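PDB 4HQO: sporozoite surface protein 2 from Plasmodium vivax, which probably serves as the adhesive receptor on the sporozoite surface that supports gliding motility, through its metal-binding von Willebrand factor A domain and its thrombospondin repeat. Local coordinates for residues 7-12 with 211-216; 18-23 with 119-124; 217-222 with 234-239. The protein carries 4 engineered substitutions. All coordinates share one frame; numbering follows the deposited sequence.

Interaction 1. Residues 7-12 with 211-216; sequences EVKYSE and ERVANC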
loop_
_atom_site.group_PDB
_atom_site.type_symbol
_atom_site.label_atom_id
_atom_site.label_comp_id
_atom_site.label_asym_id
_atom_site.label_seq_id
_atom_site.Cartn_x
_atom_site.Cartn_y
_atom_site.Cartn_z
ATOM N N GLU A 7 -14.341 27.246 6.413
ATOM C CA GLU A 7 -14.206 25.839 6.057
ATOM C C GLU A 7 -15.547 25.115 5.978
ATOM O O GLU A 7 -16.551 25.575 6.529
ATOM C CB GLU A 7 -13.287 25.128 7.054
ATOM C CG GLU A 7 -13.781 25.179 8.492
ATOM C CD GLU A 7 -12.814 24.539 9.471
ATOM O OE1 GLU A 7 -11.679 24.210 9.062
ATOM O OE2 GLU A 7 -13.190 24.364 10.649
ATOM N N VAL A 8 -15.553 23.978 5.285
ATOM C CA VAL A 8 -16.747 23.145 5.176
ATOM C C VAL A 8 -16.514 21.770 5.810
ATOM O O VAL A 8 -15.422 21.200 5.715
ATOM C CB VAL A 8 -17.223 23.007 3.705
ATOM C CG1 VAL A 8 -16.217 22.225 2.873
ATOM C CG2 VAL A 8 -18.599 22.358 3.640
ATOM N N LYS A 9 -17.541 21.255 6.479
ATOM C CA LYS A 9 -17.457 19.970 7.160
ATOM C C LYS A 9 -18.395 18.958 6.517
ATOM O O LYS A 9 -19.529 19.290 6.158
ATOM C CB LYS A 9 -17.804 20.125 8.644
ATOM C CG LYS A 9 -16.884 21.064 9.415
ATOM C CD LYS A 9 -17.407 21.314 10.823
ATOM C CE LYS A 9 -16.558 22.340 11.563
ATOM N NZ LYS A 9 -17.198 22.780 12.837
ATOM N N TYR A 10 -17.923 17.723 6.382
ATOM C CA TYR A 10 -18.732 16.664 5.791
ATOM C C TYR A 10 -18.345 15.283 6.315
ATOM O O TYR A 10 -17.236 15.077 6.812
ATOM C CB TYR A 10 -18.639 16.699 4.259
ATOM C CG TYR A 10 -17.234 16.566 3.715
ATOM C CD1 TYR A 10 -16.384 17.665 3.656
ATOM C CD2 TYR A 10 -16.758 15.343 3.253
ATOM C CE1 TYR A 10 -15.095 17.548 3.160
ATOM C CE2 TYR A 10 -15.468 15.217 2.752
ATOM C CZ TYR A 10 -14.642 16.324 2.711
ATOM O OH TYR A 10 -13.364 16.213 2.216
ATOM N N SER A 11 -19.273 14.340 6.198
ATOM C CA SER A 11 -19.040 12.970 6.634
ATOM C C SER A 11 -18.534 12.088 5.490
ATOM O O SER A 11 -18.932 12.258 4.335
ATOM C CB SER A 11 -20.330 12.386 7.211
ATOM O OG SER A 11 -20.166 11.019 7.542
ATOM N N GLU A 12 -17.649 11.149 5.815
ATOM C CA GLU A 12 -17.216 10.151 4.848
ATOM C C GLU A 12 -16.708 8.892 5.538
ATOM O O GLU A 12 -16.196 8.934 6.657
ATOM C CB GLU A 12 -16.160 10.710 3.883
ATOM C CG GLU A 12 -14.723 10.607 4.363
ATOM C CD GLU A 12 -13.733 11.106 3.327
ATOM O OE1 GLU A 12 -14.177 11.661 2.300
ATOM O OE2 GLU A 12 -12.513 10.943 3.538
ATOM N N GLU A 211 -15.389 12.564 10.279
ATOM C CA GLU A 211 -15.807 13.866 9.778
ATOM C C GLU A 211 -14.621 14.573 9.128
ATOM O O GLU A 211 -13.529 14.613 9.693
ATOM C CB GLU A 211 -16.386 14.726 10.902
ATOM C CG GLU A 211 -16.810 16.109 10.444
ATOM C CD GLU A 211 -17.544 16.888 11.518
ATOM O OE1 GLU A 211 -18.751 16.631 11.725
ATOM O OE2 GLU A 211 -16.915 17.764 12.148
ATOM N N ARG A 212 -14.838 15.118 7.936
ATOM C CA ARG A 212 -13.762 15.761 7.191
ATOM C C ARG A 212 -13.966 17.264 7.017
ATOM O O ARG A 212 -15.093 17.762 7.003
ATOM C CB ARG A 212 -13.564 15.077 5.841
ATOM C CG ARG A 212 -12.871 13.734 5.951
ATOM C CD ARG A 212 -11.440 13.918 6.431
ATOM N NE ARG A 212 -10.820 12.664 6.853
ATOM C CZ ARG A 212 -10.620 12.319 8.122
ATOM N NH1 ARG A 212 -10.992 13.134 9.106
ATOM N NH2 ARG A 212 -10.044 11.156 8.409
ATOM N N VAL A 213 -12.851 17.976 6.887
ATOM C CA VAL A 213 -12.849 19.429 6.818
ATOM C C VAL A 213 -12.068 19.894 5.591
ATOM O O VAL A 213 -11.038 19.314 5.244
ATOM C CB VAL A 213 -12.254 20.042 8.119
ATOM C CG1 VAL A 213 -11.440 21.298 7.831
ATOM C CG2 VAL A 213 -13.356 20.325 9.140
ATOM N N ALA A 214 -12.580 20.923 4.922
ATOM C CA ALA A 214 -11.891 21.511 3.778
ATOM C C ALA A 214 -11.987 23.034 3.809
ATOM O O ALA A 214 -13.017 23.594 4.183
ATOM C CB ALA A 214 -12.458 20.966 2.478
ATOM N N ASN A 215 -10.902 23.697 3.418
ATOM C CA ASN A 215 -10.865 25.155 3.371
ATOM C C ASN A 215 -11.503 25.667 2.082
ATOM O O ASN A 215 -11.065 25.321 0.985
ATOM C CB ASN A 215 -9.420 25.653 3.483
ATOM C CG ASN A 215 -9.326 27.081 3.997
ATOM O OD1 ASN A 215 -10.300 27.834 3.973
ATOM N ND2 ASN A 215 -8.142 27.458 4.466
ATOM N N CYS A 216 -12.541 26.488 2.218
ATOM C CA CYS A 216 -13.275 26.991 1.061
ATOM C C CYS A 216 -12.650 28.243 0.448
ATOM O O CYS A 216 -13.000 28.638 -0.665
ATOM C CB CYS A 216 -14.736 27.256 1.427
ATOM S SG CYS A 216 -15.688 25.761 1.740
HETATM O O HOH W 1 -17.794 19.816 13.941
HETATM O O HOH W 2 -10.012 10.535 5.502
#

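Interaction 2. Residues 18-23 with 119-124; sequences QVDLYL and RVNREK. Engineered in segment 18-23: Q18 (natural residue Ser).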
loop_
_atom_site.group_PDB
_atom_site.type_symbol
_atom_site.label_atom_id
_atom_site.label_comp_id
_atom_site.label_asym_id
_atom_site.label_seq_id
_atom_site.Cartn_x
_atom_site.Cartn_y
_atom_site.Cartn_z
ATOM N N GLN A 18 -7.073 -0.463 0.597
ATOM C CA GLN A 18 -5.916 -0.443 -0.286
ATOM C C GLN A 18 -4.704 -1.053 0.412
ATOM O O GLN A 18 -4.338 -0.635 1.512
ATOM C CB GLN A 18 -5.608 0.985 -0.738
ATOM C CG GLN A 18 -6.753 1.652 -1.468
ATOM C CD GLN A 18 -6.353 2.961 -2.123
ATOM O OE1 GLN A 18 -5.215 3.405 -2.002
ATOM N NE2 GLN A 18 -7.293 3.587 -2.816
ATOM N N VAL A 19 -4.111 -2.059 -0.227
ATOM C CA VAL A 19 -2.890 -2.700 0.258
ATOM C C VAL A 19 -1.924 -2.852 -0.910
ATOM O O VAL A 19 -2.284 -3.424 -1.937
ATOM C CB VAL A 19 -3.159 -4.109 0.847
ATOM C CG1 VAL A 19 -1.852 -4.749 1.341
ATOM C CG2 VAL A 19 -4.180 -4.042 1.978
ATOM N N ASP A 20 -0.718 -2.305 -0.771
ATOM C CA ASP A 20 0.345 -2.550 -1.746
ATOM C C ASP A 20 1.215 -3.654 -1.169
ATOM O O ASP A 20 1.876 -3.453 -0.151
ATOM C CB ASP A 20 1.194 -1.308 -1.972
ATOM C CG ASP A 20 0.476 -0.243 -2.755
ATOM O OD1 ASP A 20 -0.421 -0.584 -3.561
ATOM O OD2 ASP A 20 0.825 0.942 -2.573
ATOM N N LEU A 21 1.185 -4.823 -1.800
ATOM C CA LEU A 21 1.829 -6.008 -1.245
ATOM C C LEU A 21 3.027 -6.395 -2.104
ATOM O O LEU A 21 2.878 -6.760 -3.264
ATOM C CB LEU A 21 0.822 -7.155 -1.173
ATOM C CG LEU A 21 1.110 -8.357 -0.264
ATOM C CD1 LEU A 21 -0.188 -9.120 -0.010
ATOM C CD2 LEU A 21 2.124 -9.285 -0.881
ATOM N N TYR A 22 4.210 -6.299 -1.517
ATOM C CA TYR A 22 5.455 -6.533 -2.229
ATOM C C TYR A 22 5.930 -7.929 -1.867
ATOM O O TYR A 22 6.365 -8.171 -0.749
ATOM C CB TYR A 22 6.498 -5.482 -1.822
ATOM C CG TYR A 22 6.025 -4.050 -1.995
ATOM C CD1 TYR A 22 5.373 -3.383 -0.963
ATOM C CD2 TYR A 22 6.237 -3.363 -3.188
ATOM C CE1 TYR A 22 4.943 -2.072 -1.117
ATOM C CE2 TYR A 22 5.808 -2.054 -3.351
ATOM C CZ TYR A 22 5.161 -1.412 -2.310
ATOM O OH TYR A 22 4.720 -0.112 -2.466
ATOM N N LEU A 23 5.801 -8.858 -2.805
ATOM C CA LEU A 23 6.175 -10.244 -2.564
ATOM C C LEU A 23 7.578 -10.481 -3.106
ATOM O O LEU A 23 7.795 -10.457 -4.324
ATOM C CB LEU A 23 5.168 -11.182 -3.232
ATOM C CG LEU A 23 5.322 -12.696 -3.083
ATOM C CD1 LEU A 23 5.557 -13.086 -1.635
ATOM C CD2 LEU A 23 4.075 -13.391 -3.624
ATOM N N ARG A 119 7.370 7.565 -5.039
ATOM C CA ARG A 119 5.938 7.705 -4.822
ATOM C C ARG A 119 5.131 6.905 -5.859
ATOM O O ARG A 119 4.160 7.401 -6.427
ATOM C CB ARG A 119 5.542 9.188 -4.816
ATOM C CG ARG A 119 6.443 10.044 -3.914
ATOM C CD ARG A 119 6.098 11.515 -4.003
ATOM N NE ARG A 119 4.728 11.763 -3.561
ATOM C CZ ARG A 119 4.381 12.030 -2.305
ATOM N NH1 ARG A 119 5.307 12.092 -1.355
ATOM N NH2 ARG A 119 3.106 12.235 -2.000
ATOM N N VAL A 120 5.548 5.662 -6.090
ATOM C CA VAL A 120 4.847 4.744 -6.988
ATOM C C VAL A 120 3.737 4.013 -6.218
ATOM O O VAL A 120 2.719 3.638 -6.790
ATOM C CB VAL A 120 5.840 3.722 -7.619
ATOM C CG1 VAL A 120 5.121 2.702 -8.526
ATOM C CG2 VAL A 120 6.904 4.453 -8.400
ATOM N N ASN A 121 3.938 3.825 -4.917
ATOM C CA ASN A 121 2.926 3.217 -4.059
ATOM C C ASN A 121 1.701 4.115 -3.953
ATOM O O ASN A 121 1.788 5.320 -4.186
ATOM C CB ASN A 121 3.485 2.972 -2.655
ATOM C CG ASN A 121 3.769 4.266 -1.911
ATOM O OD1 ASN A 121 4.629 5.044 -2.311
ATOM N ND2 ASN A 121 3.042 4.499 -0.820
ATOM N N ARG A 122 0.557 3.539 -3.601
ATOM C CA ARG A 122 -0.612 4.370 -3.318
ATOM C C ARG A 122 -0.471 4.989 -1.939
ATOM O O ARG A 122 -0.192 4.291 -0.962
ATOM C CB ARG A 122 -1.906 3.567 -3.432
ATOM C CG ARG A 122 -2.204 3.121 -4.853
ATOM C CD ARG A 122 -3.299 2.078 -4.893
ATOM N NE ARG A 122 -2.887 0.813 -4.290
ATOM C CZ ARG A 122 -3.730 -0.180 -4.021
ATOM N NH1 ARG A 122 -3.287 -1.295 -3.468
ATOM N NH2 ARG A 122 -5.026 -0.050 -4.291
ATOM N N GLU A 123 -0.660 6.305 -1.880
ATOM C CA GLU A 123 -0.476 7.086 -0.656
ATOM C C GLU A 123 -1.259 6.547 0.543
ATOM O O GLU A 123 -0.748 6.493 1.660
ATOM C CB GLU A 123 -0.878 8.538 -0.918
ATOM C CG GLU A 123 -0.213 9.552 -0.023
ATOM C CD GLU A 123 -0.583 10.971 -0.407
ATOM O OE1 GLU A 123 0.168 11.904 -0.052
ATOM O OE2 GLU A 123 -1.628 11.152 -1.069
ATOM N N LYS A 124 -2.499 6.140 0.303
ATOM C CA LYS A 124 -3.375 5.688 1.381
ATOM C C LYS A 124 -3.295 4.189 1.637
ATOM O O LYS A 124 -4.000 3.659 2.498
ATOM C CB LYS A 124 -4.823 6.075 1.074
ATOM C CG LYS A 124 -5.076 7.579 1.103
ATOM C CD LYS A 124 -6.506 7.904 0.702
ATOM C CE LYS A 124 -6.806 9.390 0.864
ATOM N NZ LYS A 124 -8.205 9.713 0.471
HETATM O O HOH W 3 -4.135 6.006 -2.168
HETATM O O HOH W 4 -5.312 1.508 3.282
#

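Interaction 3. Residues 217-222 with 234-239; sequences GPWDPW and HSRSRP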
loop_
_atom_site.group_PDB
_atom_site.type_symbol
_atom_site.label_atom_id
_atom_site.label_comp_id
_atom_site.label_asym_id
_atom_site.label_seq_id
_atom_site.Cartn_x
_atom_site.Cartn_y
_atom_site.Cartn_z
ATOM N N GLY A 217 -11.727 28.863 1.174
ATOM C CA GLY A 217 -11.064 30.062 0.694
ATOM C C GLY A 217 -11.874 31.311 0.972
ATOM O O GLY A 217 -13.025 31.226 1.398
ATOM N N PRO A 218 -11.274 32.486 0.735
ATOM C CA PRO A 218 -11.947 33.764 0.988
ATOM C C PRO A 218 -12.976 34.097 -0.090
ATOM O O PRO A 218 -12.901 33.573 -1.205
ATOM C CB PRO A 218 -10.796 34.771 0.946
ATOM C CG PRO A 218 -9.808 34.157 0.017
ATOM C CD PRO A 218 -9.899 32.671 0.239
ATOM N N TRP A 219 -13.931 34.956 0.248
ATOM C CA TRP A 219 -14.908 35.427 -0.724
ATOM C C TRP A 219 -14.340 36.604 -1.498
ATOM O O TRP A 219 -13.503 37.347 -0.987
ATOM C CB TRP A 219 -16.196 35.881 -0.032
ATOM C CG TRP A 219 -17.000 34.786 0.594
ATOM C CD1 TRP A 219 -16.949 34.372 1.892
ATOM C CD2 TRP A 219 -17.994 33.975 -0.047
ATOM N NE1 TRP A 219 -17.842 33.348 2.099
ATOM C CE2 TRP A 219 -18.495 33.086 0.926
ATOM C CE3 TRP A 219 -18.499 33.911 -1.350
ATOM C CZ2 TRP A 219 -19.480 32.144 0.635
ATOM C CZ3 TRP A 219 -19.478 32.974 -1.633
ATOM C CH2 TRP A 219 -19.958 32.105 -0.644
ATOM N N ASP A 220 -14.800 36.778 -2.732
ATOM C CA ASP A 220 -14.550 38.015 -3.450
ATOM C C ASP A 220 -15.397 39.075 -2.755
ATOM O O ASP A 220 -16.297 38.735 -1.986
ATOM C CB ASP A 220 -14.940 37.879 -4.926
ATOM C CG ASP A 220 -14.027 36.928 -5.690
ATOM O OD1 ASP A 220 -13.009 36.483 -5.119
ATOM O OD2 ASP A 220 -14.323 36.634 -6.867
ATOM N N PRO A 221 -15.098 40.363 -2.992
ATOM C CA PRO A 221 -15.905 41.428 -2.391
ATOM C C PRO A 221 -17.374 41.357 -2.795
ATOM O O PRO A 221 -17.685 40.914 -3.899
ATOM C CB PRO A 221 -15.276 42.700 -2.965
ATOM C CG PRO A 221 -13.862 42.327 -3.209
ATOM C CD PRO A 221 -13.900 40.898 -3.665
ATOM N N TRP A 222 -18.257 41.787 -1.897
ATOM C CA TRP A 222 -19.676 41.929 -2.206
ATOM C C TRP A 222 -19.858 42.840 -3.407
ATOM O O TRP A 222 -19.124 43.811 -3.573
ATOM C CB TRP A 222 -20.434 42.523 -1.015
ATOM C CG TRP A 222 -20.673 41.563 0.109
ATOM C CD1 TRP A 222 -19.950 41.452 1.260
ATOM C CD2 TRP A 222 -21.714 40.580 0.193
ATOM N NE1 TRP A 222 -20.475 40.460 2.055
ATOM C CE2 TRP A 222 -21.559 39.912 1.424
ATOM C CE3 TRP A 222 -22.763 40.204 -0.656
ATOM C CZ2 TRP A 222 -22.411 38.883 1.827
ATOM C CZ3 TRP A 222 -23.609 39.185 -0.251
ATOM C CH2 TRP A 222 -23.426 38.534 0.978
ATOM N N HIS A 234 -27.559 42.004 -3.216
ATOM C CA HIS A 234 -26.222 41.883 -3.789
ATOM C C HIS A 234 -25.622 40.529 -3.425
ATOM O O HIS A 234 -26.129 39.832 -2.548
ATOM C CB HIS A 234 -25.307 43.041 -3.364
ATOM C CG HIS A 234 -24.990 43.075 -1.899
ATOM N ND1 HIS A 234 -23.805 43.581 -1.409
ATOM C CD2 HIS A 234 -25.705 42.684 -0.817
ATOM C CE1 HIS A 234 -23.799 43.491 -0.092
ATOM N NE2 HIS A 234 -24.942 42.951 0.294
ATOM N N SER A 235 -24.545 40.152 -4.105
ATOM C CA SER A 235 -23.956 38.840 -3.889
ATOM C C SER A 235 -22.439 38.896 -3.757
ATOM O O SER A 235 -21.821 39.928 -4.009
ATOM C CB SER A 235 -24.328 37.906 -5.044
ATOM O OG SER A 235 -23.606 38.247 -6.214
ATOM N N ARG A 236 -21.847 37.778 -3.353
ATOM C CA ARG A 236 -20.405 37.608 -3.452
ATOM C C ARG A 236 -20.062 36.182 -3.864
ATOM O O ARG A 236 -20.748 35.231 -3.483
ATOM C CB ARG A 236 -19.695 38.006 -2.155
ATOM C CG ARG A 236 -20.140 37.267 -0.911
ATOM C CD ARG A 236 -19.288 37.702 0.268
ATOM N NE ARG A 236 -19.585 36.964 1.492
ATOM C CZ ARG A 236 -18.910 37.110 2.627
ATOM N NH1 ARG A 236 -17.901 37.967 2.687
ATOM N NH2 ARG A 236 -19.242 36.401 3.700
ATOM N N SER A 237 -19.010 36.042 -4.662
ATOM C CA SER A 237 -18.619 34.741 -5.191
ATOM C C SER A 237 -17.195 34.372 -4.792
ATOM O O SER A 237 -16.477 35.174 -4.193
ATOM C CB SER A 237 -18.757 34.722 -6.717
ATOM O OG SER A 237 -20.095 34.967 -7.114
ATOM N N ARG A 238 -16.798 33.149 -5.126
ATOM C CA ARG A 238 -15.442 32.675 -4.876
ATOM C C ARG A 238 -15.209 31.394 -5.668
ATOM O O ARG A 238 -16.160 30.671 -5.966
ATOM C CB ARG A 238 -15.215 32.423 -3.380
ATOM C CG ARG A 238 -16.102 31.344 -2.791
ATOM C CD ARG A 238 -15.714 31.027 -1.357
ATOM N NE ARG A 238 -16.743 30.241 -0.681
ATOM C CZ ARG A 238 -16.731 29.950 0.616
ATOM N NH1 ARG A 238 -15.737 30.378 1.383
ATOM N NH2 ARG A 238 -17.712 29.235 1.146
ATOM N N PRO A 239 -13.945 31.115 -6.024
ATOM C CA PRO A 239 -13.629 29.866 -6.725
ATOM C C PRO A 239 -13.871 28.649 -5.839
ATOM O O PRO A 239 -13.710 28.739 -4.622
ATOM C CB PRO A 239 -12.134 30.006 -7.030
ATOM C CG PRO A 239 -11.630 30.994 -6.033
ATOM C CD PRO A 239 -12.754 31.958 -5.832
HETATM O O HOH W 5 -18.219 38.519 -5.677
#

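Interaction 1. Residues 7-12 with 211-216
V8 and A214, like Y10 and R212 two residues on, are hydrogen-bonded antiparallel pairs, and their four backbone bonds knit residues 7-12 to 211-215. V8 N gives to A214 O and A214 N returns to V8 O; Y10 N gives to R212 O, and R212 N meets Y10 O at 2.6 Å, almost straight at 177°. CA-H...O contacts fill the intervals between them, K9 CA lying 3.2 Å from R212 O.

Apolar contacts gather on the face of V8, Y10, R212 and A214. R212 sets its CB over one face of the Y10 ring, 3.8 Å from the centroid, a CH-pi contact displaced toward CZ, the hydroxyl-bearing end of the ring. With Y10 CG between the backbone N and the carbonyl carbon (chi1 58°), the ring is swung across to the neighbouring strand, and A214 CB comes to its edge. V8 packs CG1 on A214 CB and CB on C216 SG at 3.7 Å; that sulfur is bonded to C245, whose loop also touches V8.

Charged groups meet through water. K9 and E211 lie on the other face, and a water accepts from K9 NZ while donating to E211 OE2, the two charges standing 5.1 Å apart. E12 OE2 and R212 NE share a second water, which lies in the guanidinium plane 2.6 Å from NE. On the face of K9 and E211, K9 CG also runs beside V213 CG2, the two side chains pointing the same way.

This is a two-stranded antiparallel ribbon, the extensible beta-ribbon of the protein, and its chemistry divides accordingly: regular backbone bonds hold the strands together, while the side chains add aliphatic and CH-pi packing and water-bridged charges, with no direct salt bridge joining the two segments.

Interaction 2. Residues 18-23 with 119-124
D20 OD1 is gripped by two nitrogens of R122: NE at 2.9 Å and NH1 at 3.0 Å, both arriving from the same face of the carboxylate, NE on its syn side and NH1 from well above the plane. R122 thus grips it side-on, with NE and one NH, and the oxygen lies close to the guanidinium plane. The other oxygen, OD2, takes the backbone N of R122 on its syn lone pair at 2.8 Å and a further bond from Q127 NE2. R122 bends at chi3 (-68°) to bring its head back to the carboxylate, and NH1 also gives a hydrogen bond to T57 O.

Engineered Q18 lays CB over one guanidinium face, its amide plane only 11° from that of R122, while one water links Q18 OE1 to K124 N and another joins Q18 O to K124 O. Deeper in, N121 CB touches both D20 OD2 and Y22 OH, the latter at 3.3 Å; the hydroxyl is hydrogen-bonded to Q127.

The start of central strand 19-26 is thus joined to the loop between helix 105-117 and strand 126-133, a helix-to-strand connection of the Rossmann-like von Willebrand factor A fold.

Interaction 3. Residues 217-222 with 234-239
W219 lies between two arginines. The guanidinium of R236 is flat on one face, with planes 6° apart and centres 3.8 Å apart; that of R238 covers the opposite face, tilted by 15°, each a cation-pi stack. The ladder continues beyond R236, whose CD sits 3.5 Å from the centroid of the five-membered ring of W222, a CH-pi contact; H234 closes it with an offset stack on the other face of W222, centroids 4.4 Å apart. Both arginine chains run extended from CG to NE, CG lying between the backbone N and the carbonyl carbon (chi1 57° for R236), which stands R236 between the two indoles and R238 against the far face of W219. R238 is held beyond its stack as well: NH1 gives to G217 O at 2.8 Å, NE bonds T246 O, and NH1 pairs with D6.

The side away from this ladder is looser. Exposed D220 and P221 lie there, and direct backbone hydrogen bonding between the segments comes down to D220 N to S237 O at 2.7 Å, while a water spans P221 O and S237 N.

Alternating tryptophans and arginines are the hallmark of the thrombospondin type 1 repeat. Here the irregular segment 217-222, which follows strand 207-215, runs roughly antiparallel along strand 232-237, whose other partner is strand 248-255; M249 of that strand touches both W219 and R236.

In the fold
From the N terminus, strand 7-15 comes first, and its pairing with 207-215 in interaction 1 closes a loop of nearly two hundred residues holding the von Willebrand factor A domain. Interaction 2 is nested inside that loop: strand 19-26, next along the chain, meets the connection before strand 126-133, joining the domain's central strand to a distant loop. Interaction 3 follows in series, a short closure of segments 217-222 and 234-239 within the thrombospondin repeat. Interactions 1 and 3 touch where C216 packs on R238, so the ribbon runs directly into the repeat, whereas interactions 2 and 3 stand about 40 Å apart between centres.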